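Local coordinates for protein YbgK (Escherichia coli, PDB 5DUD) that serves as subunit C of the ATP-dependent 5-oxoprolinase, which cleaves 5-oxoproline to L-glutamate while hydrolysing ATP to ADP and phosphate, at residues A[193-199]-A[276-282]. Sequence-based numbering, arbitrary orientation.
Sequences FWRSPWQ and QPIHFVQ
A chi1 of -167° swings CG of F193 opposite its backbone N, and CG of F280 turns opposite its own carbonyl carbon (chi1 -69°); the two phenyl rings meet face over face in an offset stack. Their planes lie 14° apart, the centroids separated by 4.3 Å. W198 completes an aromatic cluster: its CD1 comes within 3.5 Å of F280 CD2, the indole oblique to the phenyl, while NE1 makes a weak hydrogen bond to F193 O. The six-membered ring of W194 carries Q282 CB over its centre, a CH-pi contact of 3.8 Å to the centroid, with F193 CD2 against the opposite face. Replacing W194 with an alanine would probably strip Q282 of the surface it lies on and leave the hydroxyl of Y182 without the N-H that NE1 donates to it. The contact illustrates how a cyclophilin-like carboxyltransferase domain ties a helix end to a sheet: helix 187-195 packs on strand 277-282, then the chain turns at S196 and joins that strand as its antiparallel neighbour. There W198 N donates to I278 O (2.9 Å), and I278 N returns a weak bond to W198 O. P197 CB rests 3.7 Å from NE2 of H279, whose ND1 is hydrogen-bonded to N172.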
ATOM      1  N   PHE A 193      -1.407   9.264 -23.292  1.00 45.84           N
ATOM      2  CA  PHE A 193      -1.905   8.585 -22.091  1.00 43.88           C
ATOM      3  C   PHE A 193      -3.342   8.066 -22.254  1.00 46.82           C
ATOM      4  O   PHE A 193      -3.668   7.022 -21.694  1.00 45.24           O
ATOM      5  CB  PHE A 193      -1.821   9.499 -20.855  1.00 44.93           C
ATOM      6  CG  PHE A 193      -2.024   8.745 -19.562  1.00 45.01           C
ATOM      7  CD1 PHE A 193      -1.076   7.840 -19.111  1.00 47.72           C
ATOM      8  CD2 PHE A 193      -3.185   8.904 -18.820  1.00 46.29           C
ATOM      9  CE1 PHE A 193      -1.278   7.115 -17.938  1.00 47.42           C
ATOM     10  CE2 PHE A 193      -3.381   8.186 -17.641  1.00 47.92           C
ATOM     11  CZ  PHE A 193      -2.426   7.296 -17.207  1.00 45.70           C
ATOM     12  N   TRP A 194      -4.176   8.772 -23.037  1.00 44.18           N
ATOM     13  CA  TRP A 194      -5.565   8.386 -23.278  1.00 43.77           C
ATOM     14  C   TRP A 194      -5.692   7.603 -24.585  1.00 49.22           C
ATOM     15  O   TRP A 194      -6.375   6.583 -24.612  1.00 48.42           O
ATOM     16  CB  TRP A 194      -6.479   9.640 -23.315  1.00 42.72           C
ATOM     17  CG  TRP A 194      -6.298  10.590 -22.164  1.00 42.86           C
ATOM     18  CD1 TRP A 194      -5.882  11.886 -22.228  1.00 46.48           C
ATOM     19  CD2 TRP A 194      -6.545  10.317 -20.782  1.00 41.21           C
ATOM     20  NE1 TRP A 194      -5.819  12.427 -20.966  1.00 44.99           N
ATOM     21  CE2 TRP A 194      -6.232  11.487 -20.060  1.00 45.05           C
ATOM     22  CE3 TRP A 194      -7.000   9.195 -20.079  1.00 41.27           C
ATOM     23  CZ2 TRP A 194      -6.357  11.563 -18.670  1.00 43.21           C
ATOM     24  CZ3 TRP A 194      -7.118   9.269 -18.703  1.00 41.61           C
ATOM     25  CH2 TRP A 194      -6.810  10.445 -18.013  1.00 42.24           C
ATOM     26  N   ARG A 195      -5.051   8.085 -25.663  1.00 47.68           N
ATOM     27  CA  ARG A 195      -5.162   7.458 -26.982  1.00 48.93           C
ATOM     28  C   ARG A 195      -4.333   6.182 -27.115  1.00 53.04           C
ATOM     29  O   ARG A 195      -4.845   5.189 -27.625  1.00 52.98           O
ATOM     30  CB  ARG A 195      -4.751   8.440 -28.095  1.00 51.03           C
ATOM     31  N   SER A 196      -3.060   6.208 -26.696  1.00 49.54           N
ATOM     32  CA  SER A 196      -2.140   5.078 -26.877  1.00 49.65           C
ATOM     33  C   SER A 196      -2.385   3.919 -25.880  1.00 51.93           C
ATOM     34  O   SER A 196      -2.625   4.181 -24.705  1.00 50.19           O
ATOM     35  CB  SER A 196      -0.695   5.553 -26.751  1.00 53.89           C
ATOM     36  OG  SER A 196       0.190   4.748 -27.511  1.00 64.44           O
ATOM     37  N   PRO A 197      -2.298   2.639 -26.317  1.00 48.68           N
ATOM     38  CA  PRO A 197      -2.488   1.525 -25.378  1.00 47.13           C
ATOM     39  C   PRO A 197      -1.237   1.276 -24.545  1.00 50.66           C
ATOM     40  O   PRO A 197      -0.131   1.544 -25.013  1.00 51.28           O
ATOM     41  CB  PRO A 197      -2.773   0.349 -26.305  1.00 49.71           C
ATOM     42  CG  PRO A 197      -1.971   0.632 -27.504  1.00 55.96           C
ATOM     43  CD  PRO A 197      -1.999   2.135 -27.672  1.00 51.88           C
ATOM     44  N   TRP A 198      -1.411   0.742 -23.329  1.00 45.77           N
ATOM     45  CA  TRP A 198      -0.315   0.460 -22.401  1.00 45.00           C
ATOM     46  C   TRP A 198      -0.208  -1.033 -22.114  1.00 47.85           C
ATOM     47  O   TRP A 198      -1.161  -1.609 -21.601  1.00 46.46           O
ATOM     48  CB  TRP A 198      -0.548   1.241 -21.107  1.00 42.68           C
ATOM     49  CG  TRP A 198      -0.526   2.717 -21.349  1.00 44.23           C
ATOM     50  CD1 TRP A 198      -1.588   3.499 -21.696  1.00 47.26           C
ATOM     51  CD2 TRP A 198       0.641   3.525 -21.521  1.00 44.94           C
ATOM     52  NE1 TRP A 198      -1.161   4.772 -21.985  1.00 47.51           N
ATOM     53  CE2 TRP A 198       0.205   4.816 -21.887  1.00 49.38           C
ATOM     54  CE3 TRP A 198       2.013   3.298 -21.351  1.00 46.62           C
ATOM     55  CZ2 TRP A 198       1.096   5.877 -22.082  1.00 49.59           C
ATOM     56  CZ3 TRP A 198       2.894   4.344 -21.561  1.00 48.99           C
ATOM     57  CH2 TRP A 198       2.434   5.618 -21.912  1.00 50.09           C
ATOM     58  N   GLN A 199       0.941  -1.659 -22.446  1.00 44.87           N
ATOM     59  CA  GLN A 199       1.157  -3.091 -22.231  1.00 44.37           C
ATOM     60  C   GLN A 199       1.668  -3.343 -20.814  1.00 46.82           C
ATOM     61  O   GLN A 199       2.571  -2.644 -20.363  1.00 46.45           O
ATOM     62  CB  GLN A 199       2.150  -3.649 -23.269  1.00 47.26           C
ATOM     63  CG  GLN A 199       1.990  -5.158 -23.510  1.00 64.06           C
ATOM     64  CD  GLN A 199       3.289  -5.920 -23.689  1.00 85.89           C
ATOM     65  OE1 GLN A 199       4.384  -5.356 -23.802  1.00 82.75           O
ATOM     66  NE2 GLN A 199       3.185  -7.236 -23.763  1.00 78.12           N
ATOM     67  N   GLN A 276      -1.482  -8.573 -22.039  1.00 40.28           N
ATOM     68  CA  GLN A 276      -2.586  -7.824 -22.655  1.00 40.27           C
ATOM     69  C   GLN A 276      -2.475  -6.311 -22.425  1.00 43.35           C
ATOM     70  O   GLN A 276      -2.004  -5.889 -21.373  1.00 41.88           O
ATOM     71  CB  GLN A 276      -3.935  -8.324 -22.108  1.00 40.82           C
ATOM     72  CG  GLN A 276      -4.277  -9.775 -22.485  1.00 56.85           C
ATOM     73  CD  GLN A 276      -4.734  -9.911 -23.919  1.00 78.42           C
ATOM     74  OE1 GLN A 276      -5.932  -9.857 -24.216  1.00 74.27           O
ATOM     75  NE2 GLN A 276      -3.799 -10.100 -24.841  1.00 72.31           N
ATOM     76  N   PRO A 277      -2.965  -5.485 -23.380  1.00 40.48           N
ATOM     77  CA  PRO A 277      -2.892  -4.026 -23.206  1.00 39.98           C
ATOM     78  C   PRO A 277      -3.891  -3.480 -22.180  1.00 41.97           C
ATOM     79  O   PRO A 277      -4.750  -4.203 -21.684  1.00 41.03           O
ATOM     80  CB  PRO A 277      -3.192  -3.495 -24.611  1.00 43.13           C
ATOM     81  CG  PRO A 277      -4.036  -4.532 -25.234  1.00 48.06           C
ATOM     82  CD  PRO A 277      -3.560  -5.841 -24.687  1.00 43.29           C
ATOM     83  N   ILE A 278      -3.741  -2.178 -21.853  1.00 37.51           N
ATOM     84  CA  ILE A 278      -4.597  -1.423 -20.922  1.00 35.93           C
ATOM     85  C   ILE A 278      -4.878  -0.043 -21.524  1.00 39.10           C
ATOM     86  O   ILE A 278      -3.931   0.682 -21.829  1.00 39.21           O
ATOM     87  CB  ILE A 278      -3.969  -1.263 -19.500  1.00 38.10           C
ATOM     88  CG1 ILE A 278      -3.281  -2.554 -19.001  1.00 38.29           C
ATOM     89  CG2 ILE A 278      -5.044  -0.795 -18.500  1.00 37.81           C
ATOM     90  CD1 ILE A 278      -2.503  -2.389 -17.701  1.00 45.59           C
ATOM     91  N   HIS A 279      -6.159   0.338 -21.662  1.00 34.68           N
ATOM     92  CA  HIS A 279      -6.538   1.657 -22.184  1.00 34.63           C
ATOM     93  C   HIS A 279      -7.044   2.539 -21.057  1.00 36.19           C
ATOM     94  O   HIS A 279      -7.794   2.074 -20.199  1.00 34.47           O
ATOM     95  CB  HIS A 279      -7.622   1.544 -23.269  1.00 36.30           C
ATOM     96  CG  HIS A 279      -7.219   0.718 -24.452  1.00 40.82           C
ATOM     97  ND1 HIS A 279      -7.580  -0.612 -24.556  1.00 42.48           N
ATOM     98  CD2 HIS A 279      -6.506   1.062 -25.549  1.00 43.82           C
ATOM     99  CE1 HIS A 279      -7.084  -1.035 -25.707  1.00 43.12           C
ATOM    100  NE2 HIS A 279      -6.434  -0.060 -26.343  1.00 44.35           N
ATOM    101  N   PHE A 280      -6.651   3.818 -21.059  1.00 32.69           N
ATOM    102  CA  PHE A 280      -7.108   4.779 -20.058  1.00 31.54           C
ATOM    103  C   PHE A 280      -8.190   5.671 -20.665  1.00 35.51           C
ATOM    104  O   PHE A 280      -8.056   6.117 -21.805  1.00 36.08           O
ATOM    105  CB  PHE A 280      -5.949   5.626 -19.516  1.00 33.25           C
ATOM    106  CG  PHE A 280      -4.967   4.863 -18.658  1.00 34.11           C
ATOM    107  CD1 PHE A 280      -5.328   4.411 -17.398  1.00 36.17           C
ATOM    108  CD2 PHE A 280      -3.666   4.647 -19.086  1.00 36.82           C
ATOM    109  CE1 PHE A 280      -4.418   3.718 -16.600  1.00 36.49           C
ATOM    110  CE2 PHE A 280      -2.755   3.959 -18.284  1.00 39.03           C
ATOM    111  CZ  PHE A 280      -3.137   3.500 -17.047  1.00 36.04           C
ATOM    112  N   VAL A 281      -9.258   5.923 -19.902  1.00 31.16           N
ATOM    113  CA  VAL A 281     -10.376   6.771 -20.312  1.00 31.39           C
ATOM    114  C   VAL A 281     -10.357   8.034 -19.442  1.00 34.78           C
ATOM    115  O   VAL A 281     -10.268   7.926 -18.221  1.00 33.42           O
ATOM    116  CB  VAL A 281     -11.720   6.000 -20.190  1.00 34.99           C
ATOM    117  CG1 VAL A 281     -12.922   6.936 -20.340  1.00 35.38           C
ATOM    118  CG2 VAL A 281     -11.797   4.867 -21.204  1.00 35.24           C
ATOM    119  N   GLN A 282     -10.461   9.227 -20.052  1.00 32.15           N
ATOM    120  CA  GLN A 282     -10.486  10.482 -19.284  1.00 31.78           C
ATOM    121  C   GLN A 282     -11.845  10.624 -18.583  1.00 35.55           C
ATOM    122  O   GLN A 282     -12.889  10.549 -19.235  1.00 35.68           O
ATOM    123  CB  GLN A 282     -10.200  11.693 -20.178  1.00 34.27           C
ATOM    124  CG  GLN A 282      -9.763  12.932 -19.389  1.00 44.72           C
ATOM    125  CD  GLN A 282      -9.234  14.058 -20.251  1.00 60.91           C
ATOM    126  OE1 GLN A 282      -8.858  13.875 -21.414  1.00 56.70           O
ATOM    127  NE2 GLN A 282      -9.170  15.254 -19.684  1.00 52.58           N
TER